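Local coordinates for protein hyaluronidase (Thermobaculum terrenum, PDB 5DIY) that probably removes O-linked N-acetylglucosamine from proteins as a family 84 glycoside hydrolase, here carrying an engineered change of its presumed proton donor, at residues R373-E378 with F432-C437; P318-Y323 with C437-R442; F144-L149 with R183-I188; N170-E175 with T204-E209. All blocks are in the same frame, centred on the assembly; numbering follows the deposited sequence.

Contact 1: residues R373-E378 with F432-C437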
loop_
_atom_site.group_PDB
_atom_site.type_symbol
_atom_site.label_atom_id
_atom_site.label_comp_id
_atom_site.label_asym_id
_atom_site.label_seq_id
_atom_site.Cartn_x
_atom_site.Cartn_y
_atom_site.Cartn_z
ATOM N N ARG C 373 -4.522 -3.584 -15.201
ATOM C CA ARG C 373 -5.628 -3.579 -16.165
ATOM C C ARG C 373 -7.006 -3.287 -15.559
ATOM O O ARG C 373 -7.789 -2.558 -16.173
ATOM C CB ARG C 373 -5.676 -4.892 -16.961
ATOM C CG ARG C 373 -6.609 -4.866 -18.166
ATOM C CD ARG C 373 -6.929 -6.265 -18.667
ATOM N NE ARG C 373 -5.823 -6.837 -19.431
ATOM C CZ ARG C 373 -5.691 -8.127 -19.751
ATOM N NH1 ARG C 373 -6.586 -9.038 -19.366
ATOM N NH2 ARG C 373 -4.633 -8.512 -20.458
ATOM N N PRO C 374 -7.318 -3.849 -14.368
ATOM C CA PRO C 374 -8.618 -3.533 -13.757
ATOM C C PRO C 374 -8.843 -2.041 -13.495
ATOM O O PRO C 374 -9.978 -1.568 -13.589
ATOM C CB PRO C 374 -8.587 -4.310 -12.438
ATOM C CG PRO C 374 -7.654 -5.435 -12.699
ATOM C CD PRO C 374 -6.590 -4.859 -13.578
ATOM N N TRP C 375 -7.765 -1.319 -13.194
ATOM C CA TRP C 375 -7.832 0.120 -12.975
ATOM C C TRP C 375 -7.997 0.850 -14.303
ATOM O O TRP C 375 -8.764 1.803 -14.376
ATOM C CB TRP C 375 -6.603 0.620 -12.201
ATOM C CG TRP C 375 -6.632 0.217 -10.753
ATOM C CD1 TRP C 375 -7.165 0.931 -9.718
ATOM C CD2 TRP C 375 -6.127 -0.998 -10.179
ATOM N NE1 TRP C 375 -7.019 0.245 -8.540
ATOM C CE2 TRP C 375 -6.389 -0.945 -8.793
ATOM C CE3 TRP C 375 -5.468 -2.120 -10.699
ATOM C CZ2 TRP C 375 -6.010 -1.970 -7.917
ATOM C CZ3 TRP C 375 -5.099 -3.146 -9.826
ATOM C CH2 TRP C 375 -5.374 -3.061 -8.452
ATOM N N LEU C 376 -7.293 0.395 -15.342
ATOM C CA LEU C 376 -7.466 0.939 -16.701
ATOM C C LEU C 376 -8.889 0.761 -17.238
ATOM O O LEU C 376 -9.448 1.683 -17.824
ATOM C CB LEU C 376 -6.473 0.308 -17.684
ATOM C CG LEU C 376 -4.992 0.669 -17.553
ATOM C CD1 LEU C 376 -4.149 -0.252 -18.428
ATOM C CD2 LEU C 376 -4.744 2.124 -17.922
ATOM N N GLU C 377 -9.466 -0.422 -17.029
ATOM C CA GLU C 377 -10.822 -0.721 -17.492
ATOM C C GLU C 377 -11.861 0.202 -16.866
ATOM O O GLU C 377 -12.681 0.792 -17.572
ATOM C CB GLU C 377 -11.189 -2.183 -17.200
ATOM C CG GLU C 377 -10.517 -3.183 -18.136
ATOM C CD GLU C 377 -10.762 -4.639 -17.748
ATOM O OE1 GLU C 377 -11.439 -4.903 -16.734
ATOM O OE2 GLU C 377 -10.264 -5.535 -18.463
ATOM N N GLU C 378 -11.822 0.322 -15.540
ATOM C CA GLU C 378 -12.744 1.210 -14.830
ATOM C C GLU C 378 -12.463 2.700 -15.088
ATOM O O GLU C 378 -13.392 3.498 -15.095
ATOM C CB GLU C 378 -12.806 0.866 -13.336
ATOM C CG GLU C 378 -13.792 -0.267 -13.081
ATOM C CD GLU C 378 -13.657 -0.952 -11.737
ATOM O OE1 GLU C 378 -13.120 -0.362 -10.773
ATOM O OE2 GLU C 378 -14.129 -2.097 -11.630
ATOM N N PHE C 432 -18.147 -1.313 -8.972
ATOM C CA PHE C 432 -16.751 -1.183 -9.411
ATOM C C PHE C 432 -15.827 -1.776 -8.355
ATOM O O PHE C 432 -16.061 -1.602 -7.170
ATOM C CB PHE C 432 -16.377 0.290 -9.694
ATOM C CG PHE C 432 -16.787 0.793 -11.065
ATOM C CD1 PHE C 432 -17.733 0.125 -11.855
ATOM C CD2 PHE C 432 -16.232 1.971 -11.559
ATOM C CE1 PHE C 432 -18.098 0.624 -13.098
ATOM C CE2 PHE C 432 -16.590 2.463 -12.806
ATOM C CZ PHE C 432 -17.526 1.790 -13.575
ATOM N N ARG C 433 -14.808 -2.500 -8.807
ATOM C CA ARG C 433 -13.854 -3.185 -7.929
ATOM C C ARG C 433 -12.700 -2.292 -7.473
ATOM O O ARG C 433 -12.085 -2.571 -6.439
ATOM C CB ARG C 433 -13.266 -4.410 -8.633
ATOM C CG ARG C 433 -14.281 -5.478 -9.034
ATOM C CD ARG C 433 -13.831 -6.172 -10.311
ATOM N NE ARG C 433 -14.540 -7.420 -10.587
ATOM C CZ ARG C 433 -14.408 -8.139 -11.706
ATOM N NH1 ARG C 433 -13.589 -7.745 -12.687
ATOM N NH2 ARG C 433 -15.098 -9.269 -11.848
ATOM N N THR C 434 -12.390 -1.245 -8.240
ATOM C CA THR C 434 -11.268 -0.356 -7.920
ATOM C C THR C 434 -11.732 1.008 -7.444
ATOM O O THR C 434 -12.897 1.380 -7.612
ATOM C CB THR C 434 -10.330 -0.132 -9.118
ATOM O OG1 THR C 434 -10.884 0.843 -10.011
ATOM C CG2 THR C 434 -10.037 -1.437 -9.857
ATOM N N ARG C 435 -10.789 1.750 -6.871
ATOM C CA ARG C 435 -11.017 3.111 -6.395
ATOM C C ARG C 435 -10.404 4.144 -7.352
ATOM O O ARG C 435 -10.013 5.239 -6.931
ATOM C CB ARG C 435 -10.448 3.260 -4.972
ATOM C CG ARG C 435 -10.898 4.527 -4.248
ATOM C CD ARG C 435 -11.575 4.285 -2.913
ATOM N NE ARG C 435 -10.655 4.318 -1.781
ATOM C CZ ARG C 435 -10.729 5.107 -0.699
ATOM N NH1 ARG C 435 -11.686 6.015 -0.527
ATOM N NH2 ARG C 435 -9.808 4.970 0.244
ATOM N N VAL C 436 -10.322 3.805 -8.641
ATOM C CA VAL C 436 -9.867 4.767 -9.651
ATOM C C VAL C 436 -10.853 5.940 -9.721
ATOM O O VAL C 436 -12.065 5.741 -9.676
ATOM C CB VAL C 436 -9.651 4.106 -11.038
ATOM C CG1 VAL C 436 -10.962 3.696 -11.694
ATOM C CG2 VAL C 436 -8.851 5.022 -11.954
ATOM N N CYS C 437 -10.304 7.153 -9.771
ATOM C CA CYS C 437 -11.052 8.421 -9.718
ATOM C C CYS C 437 -11.763 8.693 -8.382
ATOM O O CYS C 437 -12.578 9.619 -8.292
ATOM C CB CYS C 437 -12.047 8.541 -10.886
ATOM S SG CYS C 437 -11.364 8.171 -12.517
#

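Contact 2: residues P318-Y323 with C437-R442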
loop_
_atom_site.group_PDB
_atom_site.type_symbol
_atom_site.label_atom_id
_atom_site.label_comp_id
_atom_site.label_asym_id
_atom_site.label_seq_id
_atom_site.Cartn_x
_atom_site.Cartn_y
_atom_site.Cartn_z
ATOM N N PRO C 318 -4.228 10.695 1.372
ATOM C CA PRO C 318 -5.521 10.107 1.727
ATOM C C PRO C 318 -6.770 10.824 1.175
ATOM O O PRO C 318 -7.843 10.230 1.176
ATOM C CB PRO C 318 -5.509 10.155 3.258
ATOM C CG PRO C 318 -4.650 11.329 3.581
ATOM C CD PRO C 318 -3.586 11.351 2.525
ATOM N N GLU C 319 -6.641 12.061 0.701
ATOM C CA GLU C 319 -7.819 12.839 0.270
ATOM C C GLU C 319 -8.341 12.352 -1.078
ATOM O O GLU C 319 -7.673 11.600 -1.795
ATOM C CB GLU C 319 -7.493 14.337 0.179
ATOM C CG GLU C 319 -6.914 14.971 1.442
ATOM C CD GLU C 319 -7.778 14.803 2.679
ATOM O OE1 GLU C 319 -9.021 14.776 2.557
ATOM O OE2 GLU C 319 -7.206 14.703 3.787
ATOM N N GLU C 320 -9.540 12.795 -1.430
ATOM C CA GLU C 320 -10.099 12.497 -2.746
ATOM C C GLU C 320 -9.189 13.134 -3.805
ATOM O O GLU C 320 -8.594 14.171 -3.536
ATOM C CB GLU C 320 -11.539 12.996 -2.852
ATOM C CG GLU C 320 -12.530 12.118 -2.100
ATOM C CD GLU C 320 -12.698 10.746 -2.750
ATOM O OE1 GLU C 320 -13.332 10.654 -3.822
ATOM O OE2 GLU C 320 -12.181 9.756 -2.194
ATOM N N PRO C 321 -9.027 12.488 -4.980
ATOM C CA PRO C 321 -8.077 12.990 -5.988
ATOM C C PRO C 321 -8.209 14.489 -6.251
ATOM O O PRO C 321 -9.282 14.957 -6.630
ATOM C CB PRO C 321 -8.431 12.172 -7.229
ATOM C CG PRO C 321 -8.897 10.862 -6.677
ATOM C CD PRO C 321 -9.575 11.172 -5.365
ATOM N N ALA C 322 -7.119 15.228 -6.032
ATOM C CA ALA C 322 -7.181 16.692 -5.941
ATOM C C ALA C 322 -7.461 17.363 -7.282
ATOM O O ALA C 322 -8.298 18.266 -7.360
ATOM C CB ALA C 322 -5.907 17.250 -5.315
ATOM N N TYR C 323 -6.781 16.908 -8.335
ATOM C CA TYR C 323 -6.954 17.494 -9.666
ATOM C C TYR C 323 -8.413 17.445 -10.125
ATOM O O TYR C 323 -8.971 18.462 -10.531
ATOM C CB TYR C 323 -6.032 16.818 -10.696
ATOM C CG TYR C 323 -6.182 17.345 -12.116
ATOM C CD1 TYR C 323 -7.195 16.867 -12.952
ATOM C CD2 TYR C 323 -5.314 18.308 -12.623
ATOM C CE1 TYR C 323 -7.338 17.333 -14.245
ATOM C CE2 TYR C 323 -5.454 18.784 -13.917
ATOM C CZ TYR C 323 -6.469 18.292 -14.725
ATOM O OH TYR C 323 -6.621 18.746 -16.015
ATOM N N CYS C 437 -10.304 7.153 -9.771
ATOM C CA CYS C 437 -11.052 8.421 -9.718
ATOM C C CYS C 437 -11.763 8.693 -8.382
ATOM O O CYS C 437 -12.578 9.619 -8.292
ATOM C CB CYS C 437 -12.047 8.541 -10.886
ATOM S SG CYS C 437 -11.364 8.171 -12.517
ATOM N N GLY C 438 -11.422 7.935 -7.336
ATOM C CA GLY C 438 -12.161 7.971 -6.077
ATOM C C GLY C 438 -13.660 7.923 -6.305
ATOM O O GLY C 438 -14.144 7.199 -7.189
ATOM N N ASP C 439 -14.386 8.720 -5.525
ATOM C CA ASP C 439 -15.790 9.006 -5.786
ATOM C C ASP C 439 -15.986 10.389 -6.424
ATOM O O ASP C 439 -17.084 10.930 -6.423
ATOM C CB ASP C 439 -16.573 8.877 -4.484
ATOM C CG ASP C 439 -16.643 7.440 -4.005
ATOM O OD1 ASP C 439 -17.398 6.641 -4.599
ATOM O OD2 ASP C 439 -15.926 7.101 -3.054
ATOM N N VAL C 440 -14.928 10.943 -7.012
ATOM C CA VAL C 440 -14.978 12.310 -7.529
ATOM C C VAL C 440 -15.818 12.353 -8.812
ATOM O O VAL C 440 -16.696 13.199 -8.947
ATOM C CB VAL C 440 -13.569 12.885 -7.798
ATOM C CG1 VAL C 440 -13.667 14.328 -8.280
ATOM C CG2 VAL C 440 -12.704 12.802 -6.542
ATOM N N VAL C 441 -15.558 11.435 -9.736
ATOM C CA VAL C 441 -16.344 11.370 -10.972
ATOM C C VAL C 441 -17.771 10.943 -10.631
ATOM O O VAL C 441 -18.727 11.540 -11.117
ATOM C CB VAL C 441 -15.703 10.452 -12.030
ATOM C CG1 VAL C 441 -16.586 10.347 -13.271
ATOM C CG2 VAL C 441 -14.337 10.983 -12.426
ATOM N N ARG C 442 -17.908 9.941 -9.761
ATOM C CA ARG C 442 -19.223 9.519 -9.259
ATOM C C ARG C 442 -20.063 10.697 -8.781
ATOM O O ARG C 442 -21.186 10.900 -9.269
ATOM C CB ARG C 442 -19.072 8.511 -8.119
ATOM C CG ARG C 442 -20.369 7.859 -7.668
ATOM C CD ARG C 442 -20.188 7.135 -6.342
ATOM N NE ARG C 442 -19.252 6.025 -6.484
ATOM C CZ ARG C 442 -19.549 4.824 -6.976
ATOM N NH1 ARG C 442 -20.779 4.531 -7.374
ATOM N NH2 ARG C 442 -18.597 3.898 -7.063
HETATM O O HOH W 1 -13.072 7.198 -2.875
#

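Contact 3: residues F144-L149 with R183-I188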
loop_
_atom_site.group_PDB
_atom_site.type_symbol
_atom_site.label_atom_id
_atom_site.label_comp_id
_atom_site.label_asym_id
_atom_site.label_seq_id
_atom_site.Cartn_x
_atom_site.Cartn_y
_atom_site.Cartn_z
ATOM N N PHE C 144 11.696 -14.860 25.707
ATOM C CA PHE C 144 11.725 -15.807 24.597
ATOM C C PHE C 144 12.805 -15.438 23.579
ATOM O O PHE C 144 13.612 -16.283 23.189
ATOM C CB PHE C 144 10.365 -15.878 23.907
ATOM C CG PHE C 144 10.299 -16.909 22.822
ATOM C CD1 PHE C 144 10.183 -18.249 23.138
ATOM C CD2 PHE C 144 10.359 -16.542 21.481
ATOM C CE1 PHE C 144 10.119 -19.216 22.144
ATOM C CE2 PHE C 144 10.295 -17.499 20.481
ATOM C CZ PHE C 144 10.175 -18.838 20.813
ATOM N N LEU C 145 12.817 -14.177 23.159
ATOM C CA LEU C 145 13.766 -13.726 22.134
ATOM C C LEU C 145 15.209 -13.773 22.623
ATOM O O LEU C 145 16.108 -14.137 21.858
ATOM C CB LEU C 145 13.402 -12.325 21.627
ATOM C CG LEU C 145 12.097 -12.269 20.820
ATOM C CD1 LEU C 145 11.626 -10.831 20.683
ATOM C CD2 LEU C 145 12.259 -12.926 19.454
ATOM N N THR C 146 15.421 -13.418 23.893
ATOM C CA THR C 146 16.735 -13.557 24.538
ATOM C C THR C 146 17.231 -14.996 24.461
ATOM O O THR C 146 18.369 -15.239 24.047
ATOM C CB THR C 146 16.691 -13.118 26.019
ATOM O OG1 THR C 146 16.262 -11.753 26.103
ATOM C CG2 THR C 146 18.084 -13.269 26.697
ATOM N N ARG C 147 16.364 -15.939 24.836
ATOM C CA ARG C 147 16.705 -17.372 24.805
ATOM C C ARG C 147 16.940 -17.910 23.391
ATOM O O ARG C 147 17.816 -18.757 23.194
ATOM C CB ARG C 147 15.657 -18.221 25.542
ATOM C CG ARG C 147 15.835 -18.200 27.054
ATOM C CD ARG C 147 14.913 -19.177 27.762
ATOM N NE ARG C 147 13.529 -18.706 27.763
ATOM C CZ ARG C 147 12.491 -19.274 27.137
ATOM N NH1 ARG C 147 12.614 -20.398 26.439
ATOM N NH2 ARG C 147 11.288 -18.707 27.236
ATOM N N VAL C 148 16.184 -17.417 22.410
ATOM C CA VAL C 148 16.414 -17.823 21.014
ATOM C C VAL C 148 17.782 -17.310 20.543
ATOM O O VAL C 148 18.529 -18.057 19.913
ATOM C CB VAL C 148 15.276 -17.382 20.049
ATOM C CG1 VAL C 148 15.624 -17.713 18.599
ATOM C CG2 VAL C 148 13.950 -18.046 20.428
ATOM N N LEU C 149 18.110 -16.058 20.871
ATOM C CA LEU C 149 19.397 -15.462 20.498
ATOM C C LEU C 149 20.567 -16.220 21.112
ATOM O O LEU C 149 21.504 -16.602 20.405
ATOM C CB LEU C 149 19.476 -13.986 20.923
ATOM C CG LEU C 149 20.722 -13.209 20.460
ATOM C CD1 LEU C 149 20.835 -13.192 18.939
ATOM C CD2 LEU C 149 20.717 -11.790 21.006
ATOM N N ARG C 183 14.475 -4.828 28.235
ATOM C CA ARG C 183 14.718 -6.276 28.385
ATOM C C ARG C 183 15.226 -7.015 27.149
ATOM O O ARG C 183 15.800 -8.096 27.290
ATOM C CB ARG C 183 13.451 -6.960 28.894
ATOM C CG ARG C 183 12.966 -6.395 30.220
ATOM C CD ARG C 183 12.289 -7.441 31.078
ATOM N NE ARG C 183 11.905 -6.881 32.375
ATOM C CZ ARG C 183 11.547 -7.590 33.447
ATOM N NH1 ARG C 183 11.507 -8.924 33.418
ATOM N NH2 ARG C 183 11.224 -6.952 34.570
ATOM N N LEU C 184 15.008 -6.473 25.949
ATOM C CA LEU C 184 15.611 -7.054 24.742
ATOM C C LEU C 184 17.092 -6.704 24.669
ATOM O O LEU C 184 17.429 -5.533 24.754
ATOM C CB LEU C 184 14.946 -6.545 23.451
ATOM C CG LEU C 184 13.611 -7.141 23.013
ATOM C CD1 LEU C 184 13.133 -6.418 21.765
ATOM C CD2 LEU C 184 13.728 -8.634 22.743
ATOM N N PRO C 185 17.975 -7.706 24.473
ATOM C CA PRO C 185 19.379 -7.405 24.150
ATOM C C PRO C 185 19.487 -6.384 23.013
ATOM O O PRO C 185 18.726 -6.467 22.042
ATOM C CB PRO C 185 19.942 -8.764 23.717
ATOM C CG PRO C 185 19.102 -9.764 24.433
ATOM C CD PRO C 185 17.736 -9.156 24.594
ATOM N N LYS C 186 20.420 -5.441 23.141
ATOM C CA LYS C 186 20.440 -4.222 22.307
ATOM C C LYS C 186 20.605 -4.492 20.816
ATOM O O LYS C 186 20.116 -3.719 19.994
ATOM C CB LYS C 186 21.552 -3.250 22.744
ATOM C CG LYS C 186 21.490 -2.755 24.180
ATOM C CD LYS C 186 20.249 -1.932 24.491
ATOM C CE LYS C 186 20.276 -1.436 25.932
ATOM N NZ LYS C 186 18.933 -1.492 26.573
ATOM N N ASN C 187 21.294 -5.576 20.475
ATOM C CA ASN C 187 21.559 -5.922 19.085
ATOM C C ASN C 187 20.426 -6.690 18.379
ATOM O O ASN C 187 20.549 -7.004 17.196
ATOM C CB ASN C 187 22.887 -6.682 18.994
ATOM C CG ASN C 187 24.074 -5.841 19.469
ATOM O OD1 ASN C 187 24.091 -4.612 19.332
ATOM N ND2 ASN C 187 25.080 -6.507 20.021
ATOM N N ILE C 188 19.342 -6.997 19.100
ATOM C CA ILE C 188 18.106 -7.459 18.478
ATOM C C ILE C 188 17.411 -6.230 17.887
ATOM O O ILE C 188 17.148 -5.254 18.598
ATOM C CB ILE C 188 17.183 -8.196 19.481
ATOM C CG1 ILE C 188 17.880 -9.483 19.953
ATOM C CG2 ILE C 188 15.818 -8.485 18.845
ATOM C CD1 ILE C 188 17.064 -10.380 20.863
#

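Contact 4: residues N170-E175 with T204-E209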
loop_
_atom_site.group_PDB
_atom_site.type_symbol
_atom_site.label_atom_id
_atom_site.label_comp_id
_atom_site.label_asym_id
_atom_site.label_seq_id
_atom_site.Cartn_x
_atom_site.Cartn_y
_atom_site.Cartn_z
ATOM N N ASN C 170 1.825 3.984 16.312
ATOM C CA ASN C 170 1.053 4.939 17.112
ATOM C C ASN C 170 1.841 5.478 18.321
ATOM O O ASN C 170 2.676 6.357 18.129
ATOM C CB ASN C 170 -0.348 4.375 17.454
ATOM C CG ASN C 170 -1.317 5.431 17.954
ATOM O OD1 ASN C 170 -1.050 6.631 17.908
ATOM N ND2 ASN C 170 -2.464 4.980 18.432
ATOM N N ASP C 171 1.615 4.962 19.533
ATOM C CA ASP C 171 2.169 5.575 20.748
ATOM C C ASP C 171 3.574 5.019 21.030
ATOM O O ASP C 171 3.701 3.870 21.466
ATOM C CB ASP C 171 1.226 5.325 21.940
ATOM C CG ASP C 171 1.645 6.066 23.218
ATOM O OD1 ASP C 171 2.747 6.660 23.286
ATOM O OD2 ASP C 171 0.842 6.047 24.174
ATOM N N PRO C 172 4.630 5.836 20.807
ATOM C CA PRO C 172 5.991 5.344 21.041
ATOM C C PRO C 172 6.387 5.257 22.524
ATOM O O PRO C 172 7.410 4.642 22.833
ATOM C CB PRO C 172 6.852 6.385 20.331
ATOM C CG PRO C 172 6.097 7.654 20.512
ATOM C CD PRO C 172 4.637 7.279 20.496
ATOM N N ASN C 173 5.597 5.851 23.423
ATOM C CA ASN C 173 5.891 5.835 24.862
ATOM C C ASN C 173 5.077 4.817 25.657
ATOM O O ASN C 173 5.032 4.884 26.881
ATOM C CB ASN C 173 5.723 7.250 25.437
ATOM C CG ASN C 173 6.744 8.220 24.877
ATOM O OD1 ASN C 173 6.396 9.280 24.364
ATOM N ND2 ASN C 173 8.013 7.850 24.955
ATOM N N LEU C 174 4.477 3.849 24.965
ATOM C CA LEU C 174 3.675 2.811 25.611
ATOM C C LEU C 174 4.554 1.958 26.526
ATOM O O LEU C 174 5.722 1.707 26.212
ATOM C CB LEU C 174 3.011 1.932 24.546
ATOM C CG LEU C 174 1.873 1.007 24.975
ATOM C CD1 LEU C 174 0.613 1.808 25.277
ATOM C CD2 LEU C 174 1.603 -0.022 23.888
ATOM N N GLU C 175 3.993 1.532 27.657
ATOM C CA GLU C 175 4.727 0.763 28.671
ATOM C C GLU C 175 5.363 -0.503 28.092
ATOM O O GLU C 175 6.534 -0.792 28.355
ATOM C CB GLU C 175 3.796 0.402 29.837
ATOM C CG GLU C 175 4.451 -0.393 30.961
ATOM C CD GLU C 175 3.508 -0.642 32.126
ATOM O OE1 GLU C 175 3.257 0.307 32.895
ATOM O OE2 GLU C 175 3.026 -1.786 32.279
ATOM N N THR C 204 11.435 12.723 12.023
ATOM C CA THR C 204 12.601 12.494 12.884
ATOM C C THR C 204 12.191 12.585 14.349
ATOM O O THR C 204 12.602 11.758 15.167
ATOM C CB THR C 204 13.734 13.514 12.636
ATOM O OG1 THR C 204 13.247 14.841 12.868
ATOM C CG2 THR C 204 14.266 13.414 11.215
ATOM N N SER C 205 11.367 13.584 14.664
ATOM C CA SER C 205 10.800 13.737 16.006
ATOM C C SER C 205 10.115 12.466 16.498
ATOM O O SER C 205 10.310 12.053 17.645
ATOM C CB SER C 205 9.791 14.886 16.027
ATOM O OG SER C 205 9.280 15.091 17.332
ATOM N N HIS C 206 9.307 11.855 15.630
ATOM C CA HIS C 206 8.590 10.636 15.984
ATOM C C HIS C 206 9.552 9.479 16.227
ATOM O O HIS C 206 9.446 8.793 17.245
ATOM C CB HIS C 206 7.568 10.256 14.901
ATOM C CG HIS C 206 6.716 9.084 15.269
ATOM N ND1 HIS C 206 5.846 9.116 16.335
ATOM C CD2 HIS C 206 6.600 7.848 14.725
ATOM C CE1 HIS C 206 5.230 7.952 16.433
ATOM N NE2 HIS C 206 5.668 7.166 15.468
ATOM N N MET C 207 10.492 9.272 15.308
ATOM C CA MET C 207 11.445 8.156 15.434
ATOM C C MET C 207 12.474 8.363 16.556
ATOM O O MET C 207 13.005 7.383 17.077
ATOM C CB MET C 207 12.117 7.846 14.094
ATOM C CG MET C 207 11.142 7.459 12.982
ATOM S SD MET C 207 9.940 6.171 13.399
ATOM C CE MET C 207 11.055 4.815 13.769
ATOM N N GLN C 208 12.741 9.622 16.913
ATOM C CA GLN C 208 13.499 9.969 18.131
ATOM C C GLN C 208 12.837 9.407 19.378
ATOM O O GLN C 208 13.502 8.801 20.218
ATOM C CB GLN C 208 13.623 11.492 18.312
ATOM C CG GLN C 208 14.809 12.137 17.620
ATOM C CD GLN C 208 14.881 13.644 17.846
ATOM O OE1 GLN C 208 13.964 14.253 18.408
ATOM N NE2 GLN C 208 15.977 14.253 17.407
ATOM N N GLU C 209 11.527 9.621 19.495
ATOM C CA GLU C 209 10.764 9.109 20.633
ATOM C C GLU C 209 10.810 7.593 20.683
ATOM O O GLU C 209 11.084 7.019 21.733
ATOM C CB GLU C 209 9.310 9.568 20.581
ATOM C CG GLU C 209 9.116 11.051 20.817
ATOM C CD GLU C 209 7.665 11.458 20.658
ATOM O OE1 GLU C 209 7.211 11.611 19.502
ATOM O OE2 GLU C 209 6.977 11.612 21.688
#

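Contact 1: residues R373-E378 with F432-C437
Pro374 opens the contact at the start of helix 373-398, its carbonyl O lying 3.7 Å from Thr434 CG2. On the next residue the indole takes the same methyl: Thr434 CG2 sits over one face of Trp375 in a CH-pi contact, 3.6 Å from the five-membered ring centroid and only 7° off its normal, while Val436 CB comes up at the ring edge. The indole NE1 is spent on Pro233 O, outside both segments. One helical turn on, Glu378 carries the polar half. Its extended chain runs past Phe432 in the opposite direction, with CG over the phenyl face, and delivers the carboxylate to the backbone of 432-437. OE2 accepts Arg433 N at 2.9 Å. OE1 takes two donors from one residue, Thr434 N at 2.8 Å through its syn lone pair and Thr434 OG1 at 2.7 Å on the anti side. The threonine chi1 of 80° places the hydroxyl for this bond while its methyl faces the indole. Such a buried carboxylate, gripped by two consecutive peptide N-H groups and a hydroxyl, fastens the connection between helices 412-428 and 440-451 to helix 373-398 in the helical region that follows the GH84 TIM barrel.

Contact 2: residues P318-Y323 with C437-R442
Glu320 reaches across to the backbone leading into helix 440-451 and makes the one direct hydrogen bond of the contact: Asp439 N donates to the syn lone pair of OE1 at 2.8 Å, with an N-H...O angle of 150°. The side chain is bent at chi2 (-69°), which turns the carboxylate toward the 438-439 backbone, Glu320 OE1 lying 3.7 Å from Gly438 CA. A water extends the polar link, donating to both Glu320 OE2 (2.8 Å) and Asp439 OD2 (2.9 Å). The apolar share falls to Pro321 and Val440. Val440 CG2 lies 3.7 Å from Pro321 CD and also touches Glu320 OE1, while Pro321 CG rests on the peptide between Cys437 and Gly438. Gly438 (phi 46°) carries no side chain, so Glu320 OE1 and Pro321 CD can approach its backbone closely. Within the second segment, Asp439 OD1 pairs with Arg442 NE at 2.7 Å; Arg442 NH2 also reaches Ala429 O. Pro321 and Asp439 each stand just before a helix, so the contact brings together the N-terminal ends of helices 322-336 and 440-451. The two carboxylates come within 4.5 Å of each other; the bridging water, the peptide N-H and Arg442 probably offset their repulsion.

Contact 3: residues F144-L149 with R183-I188
Ile188, Leu145 and Leu149 bury much of the surface here, where helix 137-153 of the TIM barrel packs on the link from helix 175-183 into strand 189-192. The helix that precedes strand 160-164 thus meets the loop that enters the next strand of the (beta/alpha)8 barrel. Ile188 sends its CG1-CD1 arm toward the helix. Ile188 CG1 meets Leu149 CD2 at 3.8 Å, and the two side chains run past each other in opposite directions, while Ile188 CD1 reaches back to the carbonyl O of Leu145 at 4.0 Å. In Leu149, chi1 (-174°) sets CG anti to the backbone N and chi2 (59°) then turns CD2 to Ile188 and also onto Pro185 CB. One turn earlier, Leu145 crosses Leu184 at a slant, Leu145 CD1 touching Leu184 CD2 at 3.7 Å. Both leucines also rest on Met163, so strand 160-164 lies under both; Leu145 further touches Ile116 of strand 113-117. The link itself is shaped by a type I turn from Pro185 to Ile188, closed by Ile188 N to Pro185 O, and its carbonyls at Leu184 and Ile188 are held by Arg216. Beside these apolar contacts, Thr146 adds a polar atom. Its hydroxyl is engaged by Ala142 O in the preceding helical turn, and the same Thr146 OG1 lies against the proline ring, 3.3 Å from Pro185 CD.

Contact 4: residues N170-E175 with T204-E209
Pro172 lays its ring against the side of Glu209 on helix 204-214. Pro172 CG comes to 3.7 Å from Glu209 CB, with Pro172 CB a little farther off, and the proline crosses the glutamate chain at a slant. At another ring atom, Pro172 CD comes to 4.2 Å from His206 CE1. The imidazole has a closer neighbour in Asn170: the backbone O of that residue lies at the ring edge, in its plane, 3.5 Å from His206 CE1. At the surface Asn173 OD1 stands 3.6 Å from Glu209 OE2, the amide and carboxylate planes turned 62° apart; if the carboxylate is ionised both atoms are acceptors and nothing bonds them directly, and Asn173 ND2 makes a weak bond to Ser213 OG. These contacts join two connections on the C-terminal side of the TIM barrel: the loop from strand 160-164 to helix 175-183, and the start of the helix that follows strand 189-192. The loop is shaped from within by a type I turn from Asp171 to Leu174, and Asp171 OD1 adds an Asx turn by accepting Asn173 N at 3.0 Å from above the carboxylate plane. Farther out, Pro172 O is bonded to Ser213 OG one turn beyond Glu209, and Asn170 pairs through its backbone with Gly194. A chi1 of -175° sends the imidazole of His206 away from its own backbone N and toward the loop, where it also meets the ring of Trp192 with the planes at about 40° and touches Pro195.

How the contacts relate
Contacts 1 and 2 form one unit in the helical region: they share Cys437, their centres are about 13 Å apart, and Arg435 NH1 of the first lies 4.1 Å from Glu320 OE2 of the second. Contacts 3 and 4 belong to the barrel, with alternating segments and centres about 21 Å apart. Contacts 1 and 3 lie on opposite sides of the chain centre, about 46 Å between centres. The bound N-acetylglucosamine is about 12 Å from the side chain of Asn170, 13 Å from that of Arg435 and 14 Å from that of Leu145. The Asn170 side chain is also about 12 Å from that of Asn120, the engineered residue at the predicted proton-donor position; contact 2 lies away from the sugar-binding and active-site residues.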